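PDB 1L1L: ribonucleoside triphosphate reductase from Lactobacillus leichmannii, which catalyses the reduction of ribonucleoside triphosphates to 2'-deoxyribonucleoside triphosphates, using a vitamin B12 cofactor as expected of a class II ribonucleotide reductase. Local coordinates for residues P21-L26 and Y90-T95; I477-L482 and G558-M563; H564-A569 and I610-A615; Y570-I575 and E691-E696. One frame throughout, in Å; residues are numbered along the deposited sequence.

Contact 1 of 4, residues P21-L26 and Y90-T95; sequences PHWGKL and YGLGAT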
loop_
_atom_site.group_PDB
_atom_site.type_symbol
_atom_site.label_atom_id
_atom_site.label_comp_id
_atom_site.label_asym_id
_atom_site.label_seq_id
_atom_site.Cartn_x
_atom_site.Cartn_y
_atom_site.Cartn_z
ATOM N N PRO A 21 -7.505 -23.022 10.081
ATOM C CA PRO A 21 -6.968 -21.933 9.255
ATOM C C PRO A 21 -6.202 -22.503 8.080
ATOM O O PRO A 21 -5.373 -23.394 8.257
ATOM C CB PRO A 21 -6.058 -21.181 10.223
ATOM C CG PRO A 21 -6.742 -21.391 11.552
ATOM C CD PRO A 21 -7.102 -22.857 11.489
ATOM N N HIS A 22 -6.488 -21.999 6.883
ATOM C CA HIS A 22 -5.825 -22.464 5.675
ATOM C C HIS A 22 -4.481 -21.746 5.516
ATOM O O HIS A 22 -4.313 -20.915 4.624
ATOM C CB HIS A 22 -6.723 -22.190 4.460
ATOM C CG HIS A 22 -6.239 -22.809 3.187
ATOM N ND1 HIS A 22 -5.153 -22.325 2.487
ATOM C CD2 HIS A 22 -6.711 -23.856 2.472
ATOM C CE1 HIS A 22 -4.981 -23.045 1.394
ATOM N NE2 HIS A 22 -5.914 -23.980 1.359
ATOM N N TRP A 23 -3.538 -22.058 6.400
ATOM C CA TRP A 23 -2.211 -21.446 6.349
ATOM C C TRP A 23 -1.407 -21.950 5.157
ATOM O O TRP A 23 -1.484 -23.128 4.787
ATOM C CB TRP A 23 -1.409 -21.769 7.614
ATOM C CG TRP A 23 -1.928 -21.195 8.905
ATOM C CD1 TRP A 23 -2.335 -21.901 10.003
ATOM C CD2 TRP A 23 -1.968 -19.810 9.285
ATOM N NE1 TRP A 23 -2.610 -21.046 11.044
ATOM C CE2 TRP A 23 -2.394 -19.757 10.632
ATOM C CE3 TRP A 23 -1.680 -18.607 8.618
ATOM C CZ2 TRP A 23 -2.538 -18.553 11.330
ATOM C CZ3 TRP A 23 -1.823 -17.405 9.314
ATOM C CH2 TRP A 23 -2.248 -17.389 10.656
ATOM N N GLY A 24 -0.624 -21.057 4.556
ATOM C CA GLY A 24 0.219 -21.464 3.452
ATOM C C GLY A 24 1.458 -22.022 4.127
ATOM O O GLY A 24 1.583 -21.906 5.346
ATOM N N LYS A 25 2.366 -22.631 3.372
ATOM C CA LYS A 25 3.579 -23.176 3.975
ATOM C C LYS A 25 4.368 -22.119 4.753
ATOM O O LYS A 25 5.080 -22.453 5.697
ATOM C CB LYS A 25 4.471 -23.812 2.904
ATOM C CG LYS A 25 3.928 -25.129 2.338
ATOM C CD LYS A 25 3.869 -26.213 3.399
ATOM C CE LYS A 25 3.222 -27.486 2.857
ATOM N NZ LYS A 25 4.042 -28.106 1.775
ATOM N N LEU A 26 4.225 -20.848 4.376
ATOM C CA LEU A 26 4.939 -19.758 5.061
ATOM C C LEU A 26 3.961 -18.937 5.900
ATOM O O LEU A 26 4.354 -17.995 6.588
ATOM C CB LEU A 26 5.594 -18.801 4.043
ATOM C CG LEU A 26 6.265 -19.309 2.766
ATOM C CD1 LEU A 26 6.759 -18.130 1.928
ATOM C CD2 LEU A 26 7.420 -20.194 3.122
ATOM N N TYR A 90 -10.758 -16.113 10.172
ATOM C CA TYR A 90 -9.988 -17.112 10.918
ATOM C C TYR A 90 -9.551 -18.231 9.996
ATOM O O TYR A 90 -8.447 -18.770 10.139
ATOM C CB TYR A 90 -10.833 -17.715 12.054
ATOM C CG TYR A 90 -10.106 -18.736 12.906
ATOM C CD1 TYR A 90 -9.159 -18.342 13.853
ATOM C CD2 TYR A 90 -10.348 -20.103 12.752
ATOM C CE1 TYR A 90 -8.471 -19.286 14.627
ATOM C CE2 TYR A 90 -9.665 -21.054 13.516
ATOM C CZ TYR A 90 -8.731 -20.639 14.445
ATOM O OH TYR A 90 -8.044 -21.583 15.175
ATOM N N GLY A 91 -10.435 -18.596 9.070
ATOM C CA GLY A 91 -10.152 -19.661 8.129
ATOM C C GLY A 91 -9.284 -19.216 6.967
ATOM O O GLY A 91 -8.866 -20.035 6.145
ATOM N N LEU A 92 -9.033 -17.913 6.890
ATOM C CA LEU A 92 -8.196 -17.338 5.836
ATOM C C LEU A 92 -8.805 -17.384 4.441
ATOM O O LEU A 92 -8.089 -17.312 3.439
ATOM C CB LEU A 92 -6.820 -18.013 5.836
ATOM C CG LEU A 92 -5.957 -17.637 7.047
ATOM C CD1 LEU A 92 -4.673 -18.460 7.054
ATOM C CD2 LEU A 92 -5.633 -16.135 7.003
ATOM N N GLY A 93 -10.130 -17.493 4.369
ATOM C CA GLY A 93 -10.794 -17.514 3.081
ATOM C C GLY A 93 -10.887 -16.097 2.539
ATOM O O GLY A 93 -11.148 -15.880 1.358
ATOM N N ALA A 94 -10.682 -15.135 3.429
ATOM C CA ALA A 94 -10.722 -13.721 3.091
ATOM C C ALA A 94 -10.071 -12.990 4.253
ATOM O O ALA A 94 -9.955 -13.542 5.341
ATOM C CB ALA A 94 -12.165 -13.249 2.901
ATOM N N THR A 95 -9.632 -11.756 4.028
ATOM C CA THR A 95 -8.986 -11.001 5.092
ATOM C C THR A 95 -8.921 -9.509 4.793
ATOM O O THR A 95 -8.983 -9.102 3.642
ATOM C CB THR A 95 -7.548 -11.506 5.309
ATOM O OG1 THR A 95 -6.933 -10.805 6.397
ATOM C CG2 THR A 95 -6.734 -11.275 4.061
#

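Contact 2 of 4, residues I477-L482 and G558-M563; sequences IQDWLL and GASEGM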
loop_
_atom_site.group_PDB
_atom_site.type_symbol
_atom_site.label_atom_id
_atom_site.label_comp_id
_atom_site.label_asym_id
_atom_site.label_seq_id
_atom_site.Cartn_x
_atom_site.Cartn_y
_atom_site.Cartn_z
ATOM N N ILE A 477 -6.163 -15.355 -7.757
ATOM C CA ILE A 477 -6.885 -15.456 -9.022
ATOM C C ILE A 477 -6.401 -16.529 -9.995
ATOM O O ILE A 477 -7.209 -17.193 -10.651
ATOM C CB ILE A 477 -6.885 -14.095 -9.743
ATOM C CG1 ILE A 477 -7.628 -13.064 -8.882
ATOM C CG2 ILE A 477 -7.510 -14.231 -11.137
ATOM C CD1 ILE A 477 -7.534 -11.625 -9.416
ATOM N N GLN A 478 -5.095 -16.709 -10.120
ATOM C CA GLN A 478 -4.628 -17.731 -11.032
ATOM C C GLN A 478 -4.953 -19.119 -10.476
ATOM O O GLN A 478 -5.346 -20.008 -11.237
ATOM C CB GLN A 478 -3.128 -17.590 -11.300
ATOM C CG GLN A 478 -2.738 -16.329 -12.078
ATOM C CD GLN A 478 -3.593 -16.085 -13.320
ATOM O OE1 GLN A 478 -3.849 -16.996 -14.104
ATOM N NE2 GLN A 478 -4.027 -14.840 -13.505
ATOM N N ASP A 479 -4.805 -19.306 -9.160
ATOM C CA ASP A 479 -5.107 -20.608 -8.546
ATOM C C ASP A 479 -6.581 -20.944 -8.755
ATOM O O ASP A 479 -6.940 -22.064 -9.135
ATOM C CB ASP A 479 -4.863 -20.606 -7.030
ATOM C CG ASP A 479 -3.421 -20.353 -6.649
ATOM O OD1 ASP A 479 -2.500 -20.688 -7.428
ATOM O OD2 ASP A 479 -3.221 -19.833 -5.531
ATOM N N TRP A 480 -7.428 -19.960 -8.479
ATOM C CA TRP A 480 -8.870 -20.119 -8.597
ATOM C C TRP A 480 -9.326 -20.489 -10.004
ATOM O O TRP A 480 -10.181 -21.362 -10.165
ATOM C CB TRP A 480 -9.568 -18.835 -8.151
ATOM C CG TRP A 480 -11.065 -18.904 -8.168
ATOM C CD1 TRP A 480 -11.850 -19.849 -7.562
ATOM C CD2 TRP A 480 -11.965 -17.952 -8.755
ATOM N NE1 TRP A 480 -13.179 -19.538 -7.730
ATOM C CE2 TRP A 480 -13.278 -18.380 -8.457
ATOM C CE3 TRP A 480 -11.789 -16.777 -9.501
ATOM C CZ2 TRP A 480 -14.414 -17.673 -8.878
ATOM C CZ3 TRP A 480 -12.920 -16.074 -9.919
ATOM C CH2 TRP A 480 -14.215 -16.527 -9.605
ATOM N N LEU A 481 -8.759 -19.831 -11.015
ATOM C CA LEU A 481 -9.127 -20.093 -12.405
ATOM C C LEU A 481 -8.554 -21.392 -12.975
ATOM O O LEU A 481 -9.257 -22.140 -13.650
ATOM C CB LEU A 481 -8.699 -18.923 -13.299
ATOM C CG LEU A 481 -9.292 -17.545 -12.980
ATOM C CD1 LEU A 481 -8.734 -16.513 -13.957
ATOM C CD2 LEU A 481 -10.804 -17.594 -13.063
ATOM N N LEU A 482 -7.280 -21.660 -12.711
ATOM C CA LEU A 482 -6.642 -22.867 -13.228
ATOM C C LEU A 482 -7.358 -24.108 -12.714
ATOM O O LEU A 482 -7.599 -25.067 -13.454
ATOM C CB LEU A 482 -5.170 -22.911 -12.814
ATOM C CG LEU A 482 -4.352 -24.117 -13.299
ATOM C CD1 LEU A 482 -4.363 -24.171 -14.819
ATOM C CD2 LEU A 482 -2.921 -24.008 -12.781
ATOM N N GLY A 558 -1.070 -18.728 1.522
ATOM C CA GLY A 558 -0.370 -19.442 0.469
ATOM C C GLY A 558 -1.028 -19.299 -0.895
ATOM O O GLY A 558 -0.928 -20.196 -1.737
ATOM N N ALA A 559 -1.698 -18.174 -1.123
ATOM C CA ALA A 559 -2.379 -17.947 -2.394
ATOM C C ALA A 559 -1.508 -17.191 -3.401
ATOM O O ALA A 559 -0.540 -16.532 -3.014
ATOM C CB ALA A 559 -3.668 -17.169 -2.147
ATOM N N SER A 560 -1.831 -17.317 -4.690
ATOM C CA SER A 560 -1.098 -16.566 -5.709
ATOM C C SER A 560 -1.477 -15.105 -5.407
ATOM O O SER A 560 -2.593 -14.830 -4.963
ATOM C CB SER A 560 -1.535 -16.978 -7.128
ATOM O OG SER A 560 -2.949 -17.003 -7.284
ATOM N N GLU A 561 -0.548 -14.179 -5.633
ATOM C CA GLU A 561 -0.780 -12.766 -5.326
ATOM C C GLU A 561 -1.556 -11.997 -6.397
ATOM O O GLU A 561 -1.102 -11.856 -7.534
ATOM C CB GLU A 561 0.570 -12.101 -5.055
ATOM C CG GLU A 561 1.535 -13.058 -4.363
ATOM C CD GLU A 561 2.683 -12.363 -3.657
ATOM O OE1 GLU A 561 3.354 -11.525 -4.298
ATOM O OE2 GLU A 561 2.918 -12.665 -2.458
ATOM N N GLY A 562 -2.723 -11.485 -6.015
ATOM C CA GLY A 562 -3.551 -10.752 -6.953
ATOM C C GLY A 562 -3.758 -11.599 -8.191
ATOM O O GLY A 562 -4.164 -12.763 -8.079
ATOM N N MET A 563 -3.470 -11.033 -9.364
ATOM C CA MET A 563 -3.613 -11.759 -10.616
ATOM C C MET A 563 -2.289 -12.347 -11.097
ATOM O O MET A 563 -2.234 -12.956 -12.162
ATOM C CB MET A 563 -4.164 -10.841 -11.709
ATOM C CG MET A 563 -3.271 -9.653 -12.019
ATOM S SD MET A 563 -3.621 -8.977 -13.651
ATOM C CE MET A 563 -2.318 -9.747 -14.599
HETATM O O HOH W 1 -3.013 -14.889 -8.891
HETATM O O HOH W 2 -0.973 -21.579 -4.546
#

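Contact 3 of 4, residues H564-A569 and I610-A615; sequences HFHYGA and IKAVGA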
loop_
_atom_site.group_PDB
_atom_site.type_symbol
_atom_site.label_atom_id
_atom_site.label_comp_id
_atom_site.label_asym_id
_atom_site.label_seq_id
_atom_site.Cartn_x
_atom_site.Cartn_y
_atom_site.Cartn_z
ATOM N N HIS A 564 -1.228 -12.164 -10.315
ATOM C CA HIS A 564 0.097 -12.674 -10.673
ATOM C C HIS A 564 0.154 -14.204 -10.785
ATOM O O HIS A 564 -0.637 -14.916 -10.171
ATOM C CB HIS A 564 1.135 -12.255 -9.629
ATOM C CG HIS A 564 1.423 -10.787 -9.605
ATOM N ND1 HIS A 564 0.805 -9.890 -10.448
ATOM C CD2 HIS A 564 2.291 -10.067 -8.857
ATOM C CE1 HIS A 564 1.283 -8.680 -10.223
ATOM N NE2 HIS A 564 2.187 -8.759 -9.264
ATOM N N PHE A 565 1.113 -14.690 -11.560
ATOM C CA PHE A 565 1.321 -16.120 -11.736
ATOM C C PHE A 565 2.394 -16.521 -10.738
ATOM O O PHE A 565 3.065 -15.667 -10.161
ATOM C CB PHE A 565 1.782 -16.413 -13.160
ATOM C CG PHE A 565 0.707 -16.231 -14.188
ATOM C CD1 PHE A 565 -0.181 -17.271 -14.476
ATOM C CD2 PHE A 565 0.548 -15.014 -14.846
ATOM C CE1 PHE A 565 -1.209 -17.099 -15.402
ATOM C CE2 PHE A 565 -0.482 -14.832 -15.777
ATOM C CZ PHE A 565 -1.360 -15.878 -16.054
ATOM N N HIS A 566 2.559 -17.818 -10.523
ATOM C CA HIS A 566 3.563 -18.296 -9.581
ATOM C C HIS A 566 4.971 -18.220 -10.159
ATOM O O HIS A 566 5.167 -18.352 -11.370
ATOM C CB HIS A 566 3.250 -19.738 -9.193
ATOM C CG HIS A 566 2.071 -19.873 -8.287
ATOM N ND1 HIS A 566 2.113 -19.513 -6.956
ATOM C CD2 HIS A 566 0.812 -20.317 -8.518
ATOM C CE1 HIS A 566 0.931 -19.730 -6.407
ATOM N NE2 HIS A 566 0.124 -20.216 -7.334
ATOM N N TYR A 567 5.950 -17.997 -9.292
ATOM C CA TYR A 567 7.328 -17.945 -9.744
ATOM C C TYR A 567 7.736 -19.311 -10.291
ATOM O O TYR A 567 8.547 -19.395 -11.211
ATOM C CB TYR A 567 8.250 -17.529 -8.594
ATOM C CG TYR A 567 9.706 -17.482 -8.984
ATOM C CD1 TYR A 567 10.525 -18.601 -8.835
ATOM C CD2 TYR A 567 10.259 -16.330 -9.539
ATOM C CE1 TYR A 567 11.856 -18.574 -9.231
ATOM C CE2 TYR A 567 11.585 -16.293 -9.938
ATOM C CZ TYR A 567 12.378 -17.418 -9.780
ATOM O OH TYR A 567 13.696 -17.381 -10.165
ATOM N N GLY A 568 7.160 -20.376 -9.728
ATOM C CA GLY A 568 7.470 -21.732 -10.171
ATOM C C GLY A 568 6.530 -22.782 -9.587
ATOM O O GLY A 568 5.927 -22.557 -8.545
ATOM N N ALA A 569 6.414 -23.930 -10.249
ATOM C CA ALA A 569 5.531 -25.016 -9.796
ATOM C C ALA A 569 5.971 -25.598 -8.453
ATOM O O ALA A 569 5.170 -25.751 -7.529
ATOM C CB ALA A 569 5.499 -26.119 -10.842
ATOM N N ILE A 610 7.725 -25.590 -1.273
ATOM C CA ILE A 610 6.363 -25.172 -1.605
ATOM C C ILE A 610 5.870 -25.635 -2.964
ATOM O O ILE A 610 6.560 -25.498 -3.976
ATOM C CB ILE A 610 6.205 -23.628 -1.555
ATOM C CG1 ILE A 610 6.455 -23.121 -0.136
ATOM C CG2 ILE A 610 4.801 -23.236 -2.018
ATOM C CD1 ILE A 610 6.288 -21.623 0.027
ATOM N N LYS A 611 4.660 -26.179 -2.974
ATOM C CA LYS A 611 4.043 -26.655 -4.203
ATOM C C LYS A 611 2.901 -25.730 -4.579
ATOM O O LYS A 611 2.004 -25.479 -3.775
ATOM C CB LYS A 611 3.500 -28.071 -4.025
ATOM C CG LYS A 611 2.796 -28.608 -5.260
ATOM C CD LYS A 611 2.375 -30.063 -5.076
ATOM C CE LYS A 611 1.730 -30.616 -6.347
ATOM N NZ LYS A 611 1.363 -32.060 -6.213
ATOM N N ALA A 612 2.935 -25.216 -5.803
ATOM C CA ALA A 612 1.879 -24.318 -6.246
ATOM C C ALA A 612 0.672 -25.112 -6.712
ATOM O O ALA A 612 0.803 -26.228 -7.213
ATOM C CB ALA A 612 2.380 -23.431 -7.374
ATOM N N VAL A 613 -0.507 -24.529 -6.524
ATOM C CA VAL A 613 -1.744 -25.156 -6.956
ATOM C C VAL A 613 -1.638 -25.426 -8.448
ATOM O O VAL A 613 -1.078 -24.618 -9.198
ATOM C CB VAL A 613 -2.941 -24.227 -6.710
ATOM C CG1 VAL A 613 -4.209 -24.847 -7.255
ATOM C CG2 VAL A 613 -3.080 -23.954 -5.226
ATOM N N GLY A 614 -2.154 -26.571 -8.878
ATOM C CA GLY A 614 -2.112 -26.912 -10.286
ATOM C C GLY A 614 -0.713 -27.118 -10.823
ATOM O O GLY A 614 -0.495 -27.069 -12.034
ATOM N N ALA A 615 0.233 -27.361 -9.922
ATOM C CA ALA A 615 1.626 -27.570 -10.293
ATOM C C ALA A 615 1.810 -28.602 -11.404
ATOM O O ALA A 615 2.683 -28.450 -12.265
ATOM C CB ALA A 615 2.429 -27.983 -9.060
HETATM O O HOH W 3 5.587 -23.048 -5.689
#

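Contact 4 of 4, residues Y570-I575 and E691-E696; sequences YLIQRI and EPIDKE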
loop_
_atom_site.group_PDB
_atom_site.type_symbol
_atom_site.label_atom_id
_atom_site.label_comp_id
_atom_site.label_asym_id
_atom_site.label_seq_id
_atom_site.Cartn_x
_atom_site.Cartn_y
_atom_site.Cartn_z
ATOM N N TYR A 570 7.250 -25.933 -8.368
ATOM C CA TYR A 570 7.834 -26.484 -7.157
ATOM C C TYR A 570 9.040 -25.611 -6.841
ATOM O O TYR A 570 9.916 -25.422 -7.685
ATOM C CB TYR A 570 8.278 -27.925 -7.396
ATOM C CG TYR A 570 7.141 -28.867 -7.693
ATOM C CD1 TYR A 570 6.305 -29.326 -6.673
ATOM C CD2 TYR A 570 6.882 -29.287 -8.997
ATOM C CE1 TYR A 570 5.244 -30.180 -6.945
ATOM C CE2 TYR A 570 5.819 -30.141 -9.278
ATOM C CZ TYR A 570 5.005 -30.582 -8.247
ATOM O OH TYR A 570 3.945 -31.422 -8.522
ATOM N N LEU A 571 9.088 -25.083 -5.628
ATOM C CA LEU A 571 10.185 -24.208 -5.256
ATOM C C LEU A 571 10.626 -24.369 -3.814
ATOM O O LEU A 571 9.903 -24.912 -2.982
ATOM C CB LEU A 571 9.762 -22.745 -5.416
ATOM C CG LEU A 571 9.239 -22.161 -6.725
ATOM C CD1 LEU A 571 8.463 -20.893 -6.412
ATOM C CD2 LEU A 571 10.392 -21.869 -7.667
ATOM N N ILE A 572 11.827 -23.878 -3.539
ATOM C CA ILE A 572 12.340 -23.834 -2.184
ATOM C C ILE A 572 12.278 -22.336 -1.921
ATOM O O ILE A 572 12.999 -21.563 -2.561
ATOM C CB ILE A 572 13.817 -24.256 -2.068
ATOM C CG1 ILE A 572 13.970 -25.766 -2.248
ATOM C CG2 ILE A 572 14.360 -23.819 -0.711
ATOM C CD1 ILE A 572 13.194 -26.601 -1.254
ATOM N N GLN A 573 11.402 -21.907 -1.023
ATOM C CA GLN A 573 11.323 -20.486 -0.727
ATOM C C GLN A 573 12.083 -20.211 0.549
ATOM O O GLN A 573 11.889 -20.891 1.551
ATOM C CB GLN A 573 9.871 -20.030 -0.603
ATOM C CG GLN A 573 9.160 -19.999 -1.943
ATOM C CD GLN A 573 8.095 -18.924 -2.010
ATOM O OE1 GLN A 573 8.363 -17.756 -1.732
ATOM N NE2 GLN A 573 6.879 -19.313 -2.390
ATOM N N ARG A 574 12.977 -19.226 0.492
ATOM C CA ARG A 574 13.792 -18.854 1.642
ATOM C C ARG A 574 13.257 -17.629 2.371
ATOM O O ARG A 574 13.022 -16.577 1.764
ATOM C CB ARG A 574 15.237 -18.574 1.205
ATOM C CG ARG A 574 15.976 -19.786 0.687
ATOM C CD ARG A 574 17.436 -19.455 0.387
ATOM N NE ARG A 574 18.203 -20.666 0.150
ATOM C CZ ARG A 574 18.150 -21.372 -0.970
ATOM N NH1 ARG A 574 17.374 -20.978 -1.967
ATOM N NH2 ARG A 574 18.859 -22.488 -1.081
ATOM N N ILE A 575 13.080 -17.768 3.680
ATOM C CA ILE A 575 12.611 -16.683 4.524
ATOM C C ILE A 575 13.770 -16.315 5.436
ATOM O O ILE A 575 14.360 -17.183 6.078
ATOM C CB ILE A 575 11.409 -17.128 5.369
ATOM C CG1 ILE A 575 10.343 -17.718 4.452
ATOM C CG2 ILE A 575 10.857 -15.953 6.152
ATOM C CD1 ILE A 575 9.949 -16.792 3.305
ATOM N N GLU A 691 13.941 -20.702 -5.222
ATOM C CA GLU A 691 14.704 -21.642 -6.036
ATOM C C GLU A 691 13.801 -22.743 -6.586
ATOM O O GLU A 691 13.187 -23.494 -5.825
ATOM C CB GLU A 691 15.802 -22.266 -5.177
ATOM C CG GLU A 691 16.786 -23.158 -5.915
ATOM C CD GLU A 691 17.763 -23.829 -4.962
ATOM O OE1 GLU A 691 18.100 -23.210 -3.932
ATOM O OE2 GLU A 691 18.200 -24.968 -5.243
ATOM N N PRO A 692 13.700 -22.853 -7.918
ATOM C CA PRO A 692 12.844 -23.899 -8.498
ATOM C C PRO A 692 13.424 -25.318 -8.388
ATOM O O PRO A 692 14.629 -25.524 -8.531
ATOM C CB PRO A 692 12.668 -23.437 -9.946
ATOM C CG PRO A 692 13.957 -22.712 -10.225
ATOM C CD PRO A 692 14.173 -21.919 -8.954
ATOM N N ILE A 693 12.552 -26.287 -8.119
ATOM C CA ILE A 693 12.952 -27.690 -7.989
ATOM C C ILE A 693 11.903 -28.580 -8.655
ATOM O O ILE A 693 10.785 -28.135 -8.926
ATOM C CB ILE A 693 13.072 -28.101 -6.502
ATOM C CG1 ILE A 693 11.745 -27.827 -5.785
ATOM C CG2 ILE A 693 14.222 -27.353 -5.849
ATOM C CD1 ILE A 693 11.713 -28.228 -4.331
ATOM N N ASP A 694 12.259 -29.832 -8.926
ATOM C CA ASP A 694 11.324 -30.761 -9.554
ATOM C C ASP A 694 10.387 -31.346 -8.501
ATOM O O ASP A 694 10.611 -31.170 -7.305
ATOM C CB ASP A 694 12.082 -31.888 -10.267
ATOM C CG ASP A 694 12.982 -32.680 -9.330
ATOM O OD1 ASP A 694 12.477 -33.211 -8.315
ATOM O OD2 ASP A 694 14.197 -32.777 -9.618
ATOM N N LYS A 695 9.343 -32.041 -8.940
ATOM C CA LYS A 695 8.397 -32.624 -8.000
ATOM C C LYS A 695 9.073 -33.598 -7.041
ATOM O O LYS A 695 8.809 -33.578 -5.840
ATOM C CB LYS A 695 7.267 -33.344 -8.740
ATOM C CG LYS A 695 6.182 -33.859 -7.797
ATOM C CD LYS A 695 5.024 -34.526 -8.525
ATOM C CE LYS A 695 3.926 -34.920 -7.542
ATOM N NZ LYS A 695 2.741 -35.532 -8.206
ATOM N N GLU A 696 9.949 -34.445 -7.572
ATOM C CA GLU A 696 10.654 -35.428 -6.754
ATOM C C GLU A 696 11.410 -34.803 -5.592
ATOM O O GLU A 696 11.362 -35.311 -4.469
ATOM C CB GLU A 696 11.626 -36.238 -7.619
ATOM C CG GLU A 696 11.036 -37.540 -8.149
ATOM C CD GLU A 696 11.566 -38.768 -7.415
ATOM O OE1 GLU A 696 11.804 -38.675 -6.192
ATOM O OE2 GLU A 696 11.733 -39.830 -8.059
HETATM O O HOH W 4 9.281 -26.461 -10.595
#

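Contact 1 of 4, residues P21-L26 and Y90-T95
Pro-21 lies over one face of the Tyr-90 ring, its CG 3.8 Å from the ring centroid and 24° off the normal, a CH-pi contact displaced toward the rim, where CG comes to 3.5 Å from CE2 of Tyr-90. With CG anti to the backbone N (chi1 -178°), the end of the Tyr-90 side chain comes nearer the 21-26 loop than the direction of its CB alone would bring it. The backbone takes part as well, since CB of Pro-21 stands 3.4 Å from O of Tyr-90. Its CB directed toward the 21-26 loop, Leu-92, the other residue with a large buried area, does its touching with one branch: CD1 approaches CE3 of Trp-23 to 3.4 Å, toward the rim of the indole, and lies 3.5 Å from O of His-22. That carbonyl oxygen is buried here without a partner in the model. Between these two side-chain contacts runs a single backbone bond, from N of His-22 to O of Gly-91 (3.2 Å, 163° at the hydrogen), with the donor well above the carbonyl plane; the same oxygen also accepts from Gln-432. Trp-48 of helix 48-60 stacks on Tyr-90 and touches Pro-21 and Leu-92. Leu-92 has positive phi, and two bonds run back into the last turn of helix 72-90, the signature of a Schellman motif; the contact packs this helix C-terminus against the inverse gamma turn centred on His-22.

Contact 2 of 4, residues I477-L482 and G558-M563
Ser-560 gives its backbone N to OD2 of Asp-479 at 3.0 Å, meeting the carboxylate from above its plane rather than within it. A water bound by OD2 also donates to O of Gly-558, giving this oxygen a second link to the loop. The other carboxylate oxygen, OD1, is taken by NE2 of His-566, so both ends of the buried group have partners. The first turn of helix 477-485 has backbone N-H groups not used within the helix, and the 558-563 loop supplies acceptors: N of Ile-477 donates to O of Gly-562 (3.3 Å), with a C=O...N angle of 162°. N of Gln-478 instead reaches a water, 3.0 Å away, which also accepts from OG of Ser-560 (2.7 Å) and donates to O of Gly-562 (2.6 Å). The loop itself leaves helix 551-557 through a Schellman motif with Gly-558, of positive phi, as its C-prime residue. Further along, the side chain of Gln-478 bends at chi2 (-48°), which turns its amide back to the loop; NE2 donates to O of Met-563 at 2.9 Å, tilted 27° from the carbonyl plane. Beside these polar links, CD1 of Ile-477 packs 4.2 Å from CB of Met-563, and Leu-638 of helix 628-641 touches both side chains.

Contact 3 of 4, residues H564-A569 and I610-A615
A type II beta turn, Ala-612 to Ala-615, follows the end of strand 603-611 and receives the loop that leads into strand 570-578. Its first residue makes two of the contacts that join them. N of Ala-612 donates to O of Ala-569 at 2.9 Å; the bond is almost straight (175° at the hydrogen) and lies in the carbonyl plane. The methyl of the same residue sits over the middle of the His-566 imidazole, CB 3.7 Å from the centroid and only 12° off the ring normal, which identifies a CH-pi contact over the face. CG of His-566 lies beside its backbone N, and chi2 of -73° turns the flat of the ring to the methyl. The ring's rotation is further fixed at NE2, which is hydrogen-bonded to OD1 of Asp-479. At the far end of the turn, CB of Ala-615 rests 4.0 Å from CB of Ala-569, so methyl groups pack from both ends of the turn onto the incoming loop. A water lies 2.9 Å from O of Gly-568 and 3.1 Å from O of Ile-610, though it has more acceptors around it than protons to give. Tyr-570, at the start of strand 570-578, touches Lys-611 and Ala-615; the end of inner strand 603-611 and the turn after it are flanked by helix 695-704 at Lys-611 and by helix 477-485 at Val-613.

Contact 4 of 4, residues Y570-I575 and E691-E696
OE1 of Glu-691 is gripped by two nitrogens of Arg-574, NH2 at 3.0 Å and NH1 at 3.1 Å, in an end-on salt bridge to a single oxygen. Guanidinium and carboxylate planes are only 10° apart; NH1 uses the anti lone pair of OE1, while NH2 meets it nearly along the C-O axis. Extended from CG to NE, the arginine is held further by Glu-595 at NE and by O of Ala-688 at NH1. Antiparallel pairing is established by Ile-572 and Glu-691, a hydrogen-bonded pair whose N to O bonds run both ways, 2.7 Å from N of Ile-572 and 3.0 Å from N of Glu-691. Leu-571 and Pro-692 form the adjacent non-hydrogen-bonded pair, and N of Ile-693 donates to O of Tyr-570 at 2.8 Å. Past this point Lys-695 lies across one face of the Tyr-570 ring: its CA is 3.7 Å from the centroid, 8° off the normal, and CD runs on to 3.3 Å from OH of Tyr-570, which is hydrogen-bonded to Asp-616. Asp-694 N-caps helix 695-704 through N of Thr-697. Strand 690-692 thus forms an outer strand of the four-stranded antiparallel sheet, with 570-578 between it and 603-611, and leads almost directly into helix 695-704.

Overall arrangement
Contacts 2, 3 and 4 follow one another along residues 558-575, which leave helix 551-557, pass the start of helix 477-485 and enter the antiparallel sheet. Contacts 2 and 3 have centres 9 Å apart and are joined by the Asp-479 and His-566 pair, OD1 to NE2 2.7 Å. Contacts 3 and 4, 10 Å between centres, share neighbouring strands: N of Ile-610 lies 2.9 Å from O of Leu-571. The centre of contact 1 is 14 Å from that of contact 2, without touching it, 17 Å from contact 3 and 21 Å from contact 4, yet Leu-26 packs on the last two, its CG 3.6 Å from CD1 of Ile-610 and its CD1 3.7 Å from CD1 of Ile-575.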